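Local coordinates for DyP (PDB 3VXJ), which probably uses heme b to oxidise dyes and phenolic compounds with hydrogen peroxide, at residues G195-R208 with L355-F367. Sequence-based numbering, arbitrary orientation.
Sequences GIILTGRDGDTGTR and LFVEYQSIIGNGF. With HEM (protoporphyrin IX containing Fe), chain B.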
loop_
_atom_site.group_PDB
_atom_site.type_symbol
_atom_site.label_atom_id
_atom_site.label_comp_id
_atom_site.label_asym_id
_atom_site.label_seq_id
_atom_site.Cartn_x
_atom_site.Cartn_y
_atom_site.Cartn_z
ATOM N N GLY A 195 -2.111 18.596 -0.854
ATOM C CA GLY A 195 -1.082 18.386 -1.873
ATOM C C GLY A 195 -0.009 17.365 -1.542
ATOM O O GLY A 195 0.834 17.079 -2.376
ATOM N N ILE A 196 -0.022 16.816 -0.334
ATOM C CA ILE A 196 0.809 15.642 -0.056
ATOM C C ILE A 196 0.286 14.437 -0.855
ATOM O O ILE A 196 1.062 13.566 -1.267
ATOM C CB ILE A 196 0.881 15.338 1.454
ATOM C CG1 ILE A 196 1.436 16.545 2.230
ATOM C CG2 ILE A 196 1.720 14.084 1.720
ATOM C CD1 ILE A 196 2.773 17.105 1.719
ATOM N N ILE A 197 -1.025 14.413 -1.102
ATOM C CA ILE A 197 -1.679 13.308 -1.805
ATOM C C ILE A 197 -2.130 13.712 -3.208
ATOM O O ILE A 197 -1.988 12.937 -4.151
ATOM C CB ILE A 197 -2.888 12.777 -0.988
ATOM C CG1 ILE A 197 -2.483 12.443 0.464
ATOM C CG2 ILE A 197 -3.529 11.573 -1.671
ATOM C CD1 ILE A 197 -1.370 11.389 0.593
ATOM N N LEU A 198 -2.660 14.928 -3.335
ATOM C CA LEU A 198 -3.294 15.395 -4.572
ATOM C C LEU A 198 -2.376 16.358 -5.310
ATOM O O LEU A 198 -2.010 17.416 -4.772
ATOM C CB LEU A 198 -4.650 16.063 -4.273
ATOM C CG LEU A 198 -5.725 15.158 -3.657
ATOM C CD1 LEU A 198 -6.876 15.985 -3.121
ATOM C CD2 LEU A 198 -6.226 14.113 -4.644
ATOM N N THR A 199 -2.028 16.004 -6.546
ATOM C CA THR A 199 -1.173 16.868 -7.357
ATOM C C THR A 199 -1.820 18.233 -7.579
ATOM O O THR A 199 -3.032 18.339 -7.811
ATOM C CB THR A 199 -0.770 16.185 -8.698
ATOM O OG1 THR A 199 -1.919 15.613 -9.328
ATOM C CG2 THR A 199 0.251 15.072 -8.437
ATOM N N GLY A 200 -1.009 19.281 -7.481
ATOM C CA GLY A 200 -1.480 20.643 -7.727
ATOM C C GLY A 200 -2.097 21.359 -6.539
ATOM O O GLY A 200 -2.388 22.555 -6.628
ATOM N N ARG A 201 -2.295 20.640 -5.431
ATOM C CA ARG A 201 -2.886 21.224 -4.217
ATOM C C ARG A 201 -1.808 21.706 -3.255
ATOM O O ARG A 201 -0.634 21.368 -3.416
ATOM C CB ARG A 201 -3.834 20.218 -3.545
ATOM C CG ARG A 201 -5.115 19.956 -4.332
ATOM C CD ARG A 201 -6.064 21.145 -4.227
ATOM N NE ARG A 201 -7.251 20.943 -5.053
ATOM C CZ ARG A 201 -8.146 21.886 -5.326
ATOM N NH1 ARG A 201 -8.006 23.115 -4.840
ATOM N NH2 ARG A 201 -9.188 21.600 -6.088
ATOM N N ASP A 202 -2.198 22.518 -2.272
ATOM C CA ASP A 202 -1.233 23.084 -1.319
ATOM C C ASP A 202 -0.445 21.971 -0.634
ATOM O O ASP A 202 -1.028 21.011 -0.133
ATOM C CB ASP A 202 -1.943 23.958 -0.278
ATOM C CG ASP A 202 -0.977 24.754 0.587
ATOM O OD1 ASP A 202 0.004 25.319 0.053
ATOM O OD2 ASP A 202 -1.222 24.834 1.808
ATOM N N GLY A 203 0.879 22.109 -0.622
ATOM C CA GLY A 203 1.752 21.083 -0.064
ATOM C C GLY A 203 2.509 20.313 -1.131
ATOM O O GLY A 203 3.565 19.746 -0.854
ATOM N N ASP A 204 1.976 20.285 -2.349
ATOM C CA ASP A 204 2.687 19.688 -3.471
ATOM C C ASP A 204 3.741 20.686 -3.944
ATOM O O ASP A 204 3.464 21.883 -4.064
ATOM C CB ASP A 204 1.699 19.370 -4.589
ATOM C CG ASP A 204 2.337 18.643 -5.763
ATOM O OD1 ASP A 204 3.506 18.215 -5.681
ATOM O OD2 ASP A 204 1.652 18.527 -6.792
ATOM N N THR A 205 4.957 20.206 -4.182
ATOM C CA THR A 205 6.021 21.067 -4.707
ATOM C C THR A 205 6.430 20.728 -6.139
ATOM O O THR A 205 7.312 21.376 -6.699
ATOM C CB THR A 205 7.272 21.025 -3.829
ATOM O OG1 THR A 205 7.732 19.668 -3.726
ATOM C CG2 THR A 205 6.966 21.582 -2.441
ATOM N N GLY A 206 5.803 19.716 -6.729
ATOM C CA GLY A 206 6.139 19.296 -8.092
ATOM C C GLY A 206 5.541 20.229 -9.128
ATOM O O GLY A 206 4.508 20.852 -8.893
ATOM N N THR A 207 6.178 20.309 -10.287
ATOM C CA THR A 207 5.724 21.203 -11.345
ATOM C C THR A 207 4.650 20.506 -12.176
ATOM O O THR A 207 4.967 19.620 -12.980
ATOM C CB THR A 207 6.916 21.622 -12.223
ATOM O OG1 THR A 207 7.891 22.262 -11.394
ATOM C CG2 THR A 207 6.485 22.581 -13.319
ATOM N N ARG A 208 3.389 20.881 -11.973
ATOM C CA ARG A 208 2.261 20.148 -12.560
ATOM C C ARG A 208 1.560 20.936 -13.651
ATOM O O ARG A 208 1.281 22.122 -13.460
ATOM C CB ARG A 208 1.197 19.833 -11.498
ATOM C CG ARG A 208 1.729 19.305 -10.190
ATOM C CD ARG A 208 2.449 18.001 -10.373
ATOM N NE ARG A 208 2.943 17.570 -9.075
ATOM C CZ ARG A 208 3.829 16.607 -8.885
ATOM N NH1 ARG A 208 4.364 15.954 -9.912
ATOM N NH2 ARG A 208 4.189 16.318 -7.645
ATOM N N LEU A 355 -1.803 -7.188 -3.200
ATOM C CA LEU A 355 -1.847 -6.209 -4.281
ATOM C C LEU A 355 -1.782 -4.842 -3.616
ATOM O O LEU A 355 -2.783 -4.331 -3.105
ATOM C CB LEU A 355 -3.107 -6.393 -5.136
ATOM C CG LEU A 355 -3.277 -7.815 -5.677
ATOM C CD1 LEU A 355 -4.532 -7.959 -6.518
ATOM C CD2 LEU A 355 -2.062 -8.270 -6.474
ATOM N N PHE A 356 -0.570 -4.290 -3.598
ATOM C CA PHE A 356 -0.252 -3.109 -2.812
ATOM C C PHE A 356 -0.452 -1.845 -3.650
ATOM O O PHE A 356 -0.022 -1.774 -4.812
ATOM C CB PHE A 356 1.187 -3.238 -2.313
ATOM C CG PHE A 356 1.713 -2.021 -1.615
ATOM C CD1 PHE A 356 1.602 -1.884 -0.234
ATOM C CD2 PHE A 356 2.372 -1.029 -2.342
ATOM C CE1 PHE A 356 2.092 -0.752 0.409
ATOM C CE2 PHE A 356 2.893 0.086 -1.700
ATOM C CZ PHE A 356 2.750 0.231 -0.330
ATOM N N VAL A 357 -1.111 -0.864 -3.037
ATOM C CA VAL A 357 -1.480 0.385 -3.704
ATOM C C VAL A 357 -1.190 1.530 -2.754
ATOM O O VAL A 357 -1.720 1.553 -1.638
ATOM C CB VAL A 357 -2.987 0.385 -4.020
ATOM C CG1 VAL A 357 -3.430 1.727 -4.560
ATOM C CG2 VAL A 357 -3.332 -0.735 -5.011
ATOM N N GLU A 358 -0.345 2.468 -3.188
ATOM C CA GLU A 358 -0.026 3.627 -2.368
ATOM C C GLU A 358 -0.071 4.884 -3.218
ATOM O O GLU A 358 0.531 4.921 -4.299
ATOM C CB GLU A 358 1.356 3.467 -1.736
ATOM C CG GLU A 358 1.678 4.493 -0.660
ATOM C CD GLU A 358 2.888 4.128 0.193
ATOM O OE1 GLU A 358 3.770 3.406 -0.285
ATOM O OE2 GLU A 358 2.935 4.568 1.369
ATOM N N TYR A 359 -0.786 5.891 -2.717
ATOM C CA TYR A 359 -0.999 7.160 -3.416
ATOM C C TYR A 359 -0.278 8.312 -2.734
ATOM O O TYR A 359 -0.312 8.454 -1.504
ATOM C CB TYR A 359 -2.480 7.527 -3.454
ATOM C CG TYR A 359 -3.368 6.563 -4.199
ATOM C CD1 TYR A 359 -3.381 6.525 -5.591
ATOM C CD2 TYR A 359 -4.219 5.697 -3.505
ATOM C CE1 TYR A 359 -4.214 5.661 -6.277
ATOM C CE2 TYR A 359 -5.073 4.820 -4.191
ATOM C CZ TYR A 359 -5.047 4.806 -5.573
ATOM O OH TYR A 359 -5.874 3.940 -6.266
ATOM N N GLN A 360 0.318 9.170 -3.558
ATOM C CA GLN A 360 1.029 10.366 -3.087
ATOM C C GLN A 360 1.199 11.295 -4.279
ATOM O O GLN A 360 1.154 10.854 -5.427
ATOM C CB GLN A 360 2.409 10.002 -2.519
ATOM C CG GLN A 360 3.300 9.225 -3.498
ATOM C CD GLN A 360 3.071 7.722 -3.436
ATOM O OE1 GLN A 360 3.338 7.087 -2.419
ATOM N NE2 GLN A 360 2.585 7.140 -4.536
ATOM N N SER A 361 1.401 12.580 -4.010
ATOM C CA SER A 361 1.674 13.526 -5.086
ATOM C C SER A 361 3.085 13.371 -5.659
ATOM O O SER A 361 3.297 13.657 -6.836
ATOM C CB SER A 361 1.460 14.958 -4.605
ATOM O OG SER A 361 2.385 15.232 -3.567
ATOM N N ILE A 362 4.038 12.944 -4.826
ATOM C CA ILE A 362 5.441 12.849 -5.235
ATOM C C ILE A 362 5.884 11.445 -4.893
ATOM O O ILE A 362 6.019 11.096 -3.717
ATOM C CB ILE A 362 6.332 13.904 -4.529
ATOM C CG1 ILE A 362 5.887 15.320 -4.905
ATOM C CG2 ILE A 362 7.821 13.706 -4.888
ATOM C CD1 ILE A 362 6.401 16.418 -3.965
ATOM N N ILE A 363 6.054 10.619 -5.925
ATOM C CA ILE A 363 6.420 9.213 -5.721
ATOM C C ILE A 363 7.662 9.107 -4.835
ATOM O O ILE A 363 7.709 8.295 -3.904
ATOM C CB ILE A 363 6.614 8.479 -7.068
ATOM C CG1 ILE A 363 5.270 8.376 -7.796
ATOM C CG2 ILE A 363 7.212 7.081 -6.848
ATOM C CD1 ILE A 363 5.373 7.817 -9.215
ATOM N N GLY A 364 8.644 9.959 -5.109
ATOM C CA GLY A 364 9.908 9.953 -4.379
ATOM C C GLY A 364 9.816 10.293 -2.903
ATOM O O GLY A 364 10.738 10.006 -2.148
ATOM N N ASN A 365 8.704 10.899 -2.493
ATOM C CA ASN A 365 8.488 11.283 -1.102
ATOM C C ASN A 365 7.592 10.318 -0.328
ATOM O O ASN A 365 7.562 10.365 0.897
ATOM C CB ASN A 365 7.881 12.687 -1.025
ATOM C CG ASN A 365 8.875 13.768 -1.332
ATOM O OD1 ASN A 365 10.086 13.517 -1.454
ATOM N ND2 ASN A 365 8.379 14.986 -1.448
ATOM N N GLY A 366 6.845 9.475 -1.033
ATOM C CA GLY A 366 5.893 8.571 -0.386
ATOM C C GLY A 366 6.444 7.166 -0.403
ATOM O O GLY A 366 7.430 6.881 0.271
ATOM N N PHE A 367 5.844 6.311 -1.227
ATOM C CA PHE A 367 6.305 4.945 -1.429
ATOM C C PHE A 367 7.829 4.816 -1.504
ATOM O O PHE A 367 8.428 3.996 -0.812
ATOM C CB PHE A 367 5.698 4.384 -2.717
ATOM C CG PHE A 367 6.355 3.115 -3.178
ATOM C CD1 PHE A 367 6.214 1.930 -2.447
ATOM C CD2 PHE A 367 7.192 3.113 -4.296
ATOM C CE1 PHE A 367 6.866 0.761 -2.855
ATOM C CE2 PHE A 367 7.828 1.953 -4.708
ATOM C CZ PHE A 367 7.678 0.776 -3.980
HETATM C CHA HEM B . 1.285 -0.271 7.724
HETATM C CHB HEM B . 1.488 -4.820 6.103
HETATM C CHC HEM B . 4.184 -3.408 2.344
HETATM C CHD HEM B . 3.968 1.156 3.924
HETATM C C1A HEM B . 1.135 -1.627 7.632
HETATM C C2A HEM B . 0.459 -2.463 8.598
HETATM C C3A HEM B . 0.528 -3.729 8.148
HETATM C C4A HEM B . 1.217 -3.716 6.878
HETATM C CMA HEM B . -0.045 -4.994 8.816
HETATM C CAA HEM B . -0.146 -1.960 9.928
HETATM C CBA HEM B . -1.599 -1.488 9.847
HETATM C CGA HEM B . -1.779 -0.164 9.143
HETATM O O1A HEM B . -1.393 0.896 9.681
HETATM O O2A HEM B . -2.356 -0.171 8.020
HETATM C C1B HEM B . 2.223 -4.839 4.934
HETATM C C2B HEM B . 2.508 -6.010 4.133
HETATM C C3B HEM B . 3.254 -5.617 3.084
HETATM C C4B HEM B . 3.443 -4.186 3.198
HETATM C CMB HEM B . 2.029 -7.436 4.486
HETATM C CAB HEM B . 3.807 -6.469 1.922
HETATM C CBB HEM B . 3.244 -7.624 1.558
HETATM C C1C HEM B . 4.396 -2.059 2.474
HETATM C C2C HEM B . 5.229 -1.245 1.610
HETATM C C3C HEM B . 5.182 0.020 2.057
HETATM C C4C HEM B . 4.310 0.034 3.212
HETATM C CMC HEM B . 6.001 -1.787 0.392
HETATM C CAC HEM B . 5.880 1.284 1.489
HETATM C CBC HEM B . 7.117 1.236 0.975
HETATM C C1D HEM B . 3.175 1.187 5.042
HETATM C C2D HEM B . 2.759 2.406 5.691
HETATM C C3D HEM B . 1.944 1.966 6.868
HETATM C C4D HEM B . 1.933 0.526 6.820
HETATM C CMD HEM B . 3.067 3.867 5.322
HETATM C CAD HEM B . 1.301 2.917 7.888
HETATM C CBD HEM B . 2.383 3.312 8.889
HETATM C CGD HEM B . 1.864 4.286 9.912
HETATM O O1D HEM B . 2.054 4.014 11.128
HETATM O O2D HEM B . 1.273 5.321 9.530
HETATM N NA HEM B . 1.600 -2.425 6.617
HETATM N NB HEM B . 2.839 -3.736 4.355
HETATM N NC HEM B . 3.885 -1.248 3.461
HETATM N ND HEM B . 2.644 0.088 5.714
HETATM FE FE HEM B . 2.803 -1.847 5.069
HETATM O O HOH W 1 3.853 13.354 -1.716
HETATM O O HOH W 2 1.096 -1.560 4.083
#
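With chi1 at 63°, S361 tucks OG between its own backbone N and carbonyl carbon, which brings the hydroxyl to G195 O in the 195-208 loop. OG donates to G195 O at 2.7 Å; separately, the amide, placed by the backbone, reaches the next carbonyl, S361 N donating to I196 O at 2.9 Å in a nearly straight bond (173°) that arrives from above the carbonyl plane. A water also donates to I196 O and accepts from I362 N, tying the next residue of the turn to the same carbonyl.

Close by, D204 CG lies 4.0 Å from S361 CB, swung anti to its backbone N (chi1 -175°). R208 grips this carboxylate side-on: NE bonds the syn lone pair of OD2 at 2.8 Å, and NH2 takes OD1. G200 N binds OD2 through the anti lone pair, and G206 N closes an Asx turn on OD1, so four N-H groups hold the carboxylate in place. The guanidinium is itself sandwiched, T199 CG2 over one face and G206 CA over the other, with I362 CG1 at its edge, 3.4 Å from NH2. I362 CD1 reaches on to T205 OG1 at 3.5 Å.

The contact thus fastens a long loop to the end of strand 353-360, whose F356 and E358, with F367 beyond the turn, line the heme pocket. That strand runs between 328-334 and 216-225 in the four-stranded antiparallel sheet of the C-terminal ferredoxin-like domain; I197 packs on M328, T199 touches F429 of strand 420-430, and helix 367-375 follows the turn.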